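Local coordinates for SnoaL-like domain-containing protein (Silicibacter pomeroyi, PDB 3FLJ) that is of unknown function but adopts the cystatin-like fold of the SnoaL-like family, whose relatives often bind small ligands in a cavity over a curved sheet, at residues 36-40 with 61-66. Residues are numbered along the deposited sequence; the frame is centred on the assembly and turned at random. Where two conformers were deposited one is given.
Sequences ESLIH and RDPVAA
H40 and D62 make the direct polar link between helix 36-40 and the first turns of helix 61-74. In one of the two conformers modelled for H40, NE2 donates to D62 OD1 at 2.6 Å, with an N-H...O angle of 155°; the oxygen lies close to the ring plane, while the carboxylate is turned 41° from it. CG of H40 stands anti to the backbone N, which swings the ring across to the acid.

Two waters extend the polar contact. One donates to E36 OE2 and to D62 O, the other to E36 OE1 and to A66 O, linking both carboxylate oxygens to backbone carbonyls; OE2 also forms a salt bridge with R146. Segments 36-40 and 61-66, running at 135° to each other, belong to the helical layer of the cystatin-like α+β fold, with strands 43-44, 47-50 and 58-59 between them in sequence.

Van der Waals packing centres on A65. Its CB sits 4.0 Å from E36 CG, and I39 CG2 makes an apolar contact with the same methyl, A65 CB, at 4.4 Å. The extended E36 chain runs on to place CD 3.7 Å from A66 CA. An alanine at E36 is likely to leave R146 without this carboxylate partner and both waters without their link across the helices.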
loop_
_atom_site.group_PDB
_atom_site.type_symbol
_atom_site.label_atom_id
_atom_site.label_comp_id
_atom_site.label_asym_id
_atom_site.label_seq_id
_atom_site.Cartn_x
_atom_site.Cartn_y
_atom_site.Cartn_z
ATOM N N GLU A 36 2.407 -11.106 -20.028
ATOM C CA GLU A 36 1.074 -11.661 -19.756
ATOM C C GLU A 36 1.021 -13.185 -19.673
ATOM O O GLU A 36 0.395 -13.724 -18.761
ATOM C CB GLU A 36 0.100 -11.139 -20.810
ATOM C CG GLU A 36 -1.335 -11.620 -20.707
ATOM C CD GLU A 36 -2.266 -10.924 -21.664
ATOM O OE1 GLU A 36 -1.970 -9.800 -22.119
ATOM O OE2 GLU A 36 -3.323 -11.502 -21.948
ATOM N N SER A 37 1.671 -13.849 -20.632
ATOM C CA SER A 37 1.752 -15.320 -20.686
ATOM C C SER A 37 2.403 -15.915 -19.430
ATOM O O SER A 37 1.920 -16.921 -18.908
ATOM C CB SER A 37 2.478 -15.804 -21.960
ATOM O OG SER A 37 3.773 -15.230 -22.084
ATOM N N LEU A 38 3.467 -15.274 -18.942
ATOM C CA LEU A 38 4.162 -15.727 -17.721
ATOM C C LEU A 38 3.378 -15.432 -16.426
ATOM O O LEU A 38 3.490 -16.191 -15.462
ATOM C CB LEU A 38 5.595 -15.174 -17.656
ATOM C CG LEU A 38 6.537 -15.602 -18.799
ATOM C CD1 LEU A 38 7.893 -14.924 -18.625
ATOM C CD2 LEU A 38 6.720 -17.124 -18.915
ATOM N N ILE A 39 2.599 -14.347 -16.413
ATOM C CA ILE A 39 1.736 -13.991 -15.270
ATOM C C ILE A 39 0.594 -15.020 -15.091
ATOM O O ILE A 39 0.347 -15.426 -13.958
ATOM C CB ILE A 39 1.153 -12.532 -15.409
ATOM C CG1 ILE A 39 2.273 -11.475 -15.331
ATOM C CG2 ILE A 39 0.133 -12.235 -14.312
ATOM C CD1 ILE A 39 1.891 -10.099 -15.887
ATOM N N HIS A 40 -0.042 -15.426 -16.211
ATOM C CA HIS A 40 -1.184 -16.359 -16.231
ATOM C C HIS A 40 -0.998 -17.607 -15.333
ATOM O O HIS A 40 -1.896 -17.934 -14.545
ATOM C CB HIS A 40 -1.484 -16.769 -17.688
ATOM C CG HIS A 40 -2.830 -17.382 -17.896
ATOM N ND1 HIS A 40 -3.061 -18.732 -17.770
ATOM C CD2 HIS A 40 -4.008 -16.831 -18.270
ATOM C CE1 HIS A 40 -4.328 -18.988 -18.043
ATOM N NE2 HIS A 40 -4.925 -17.851 -18.347
ATOM N N ARG A 61 -8.451 -15.509 -14.373
ATOM C CA ARG A 61 -7.037 -15.498 -14.773
ATOM C C ARG A 61 -6.792 -14.819 -16.130
ATOM O O ARG A 61 -5.814 -14.084 -16.255
ATOM C CB ARG A 61 -6.379 -16.894 -14.719
ATOM C CG ARG A 61 -7.000 -17.984 -15.592
ATOM C CD ARG A 61 -6.033 -19.152 -15.844
ATOM N NE ARG A 61 -5.687 -19.908 -14.633
ATOM C CZ ARG A 61 -6.130 -21.126 -14.268
ATOM N NH1 ARG A 61 -6.994 -21.846 -15.003
ATOM N NH2 ARG A 61 -5.690 -21.646 -13.112
ATOM N N ASP A 62 -7.670 -15.042 -17.117
ATOM C CA ASP A 62 -7.524 -14.400 -18.445
ATOM C C ASP A 62 -7.619 -12.859 -18.387
ATOM O O ASP A 62 -6.671 -12.184 -18.806
ATOM C CB ASP A 62 -8.475 -15.003 -19.495
ATOM C CG ASP A 62 -8.103 -16.418 -19.911
ATOM O OD1 ASP A 62 -7.171 -17.028 -19.351
ATOM O OD2 ASP A 62 -8.783 -16.936 -20.821
ATOM N N PRO A 63 -8.741 -12.300 -17.882
ATOM C CA PRO A 63 -8.787 -10.838 -17.754
ATOM C C PRO A 63 -7.741 -10.210 -16.797
ATOM O O PRO A 63 -7.200 -9.143 -17.119
ATOM C CB PRO A 63 -10.228 -10.562 -17.292
ATOM C CG PRO A 63 -10.766 -11.825 -16.821
ATOM C CD PRO A 63 -10.041 -12.913 -17.525
ATOM N N VAL A 64 -7.445 -10.872 -15.673
ATOM C CA VAL A 64 -6.465 -10.345 -14.693
ATOM C C VAL A 64 -5.049 -10.287 -15.279
ATOM O O VAL A 64 -4.356 -9.286 -15.088
ATOM C CB VAL A 64 -6.531 -11.091 -13.338
ATOM C CG1 VAL A 64 -5.350 -10.730 -12.417
ATOM C CG2 VAL A 64 -7.879 -10.793 -12.666
ATOM N N ALA A 65 -4.638 -11.347 -15.983
ATOM C CA ALA A 65 -3.313 -11.394 -16.637
ATOM C C ALA A 65 -3.165 -10.250 -17.668
ATOM O O ALA A 65 -2.109 -9.621 -17.741
ATOM C CB ALA A 65 -3.061 -12.771 -17.288
ATOM N N ALA A 66 -4.233 -9.995 -18.435
ATOM C CA ALA A 66 -4.301 -8.886 -19.406
ATOM C C ALA A 66 -4.181 -7.521 -18.738
ATOM O O ALA A 66 -3.434 -6.671 -19.218
ATOM C CB ALA A 66 -5.583 -8.961 -20.246
HETATM O O HOH W 1 -4.906 -13.014 -20.586
HETATM O O HOH W 2 -1.924 -7.179 -21.483
#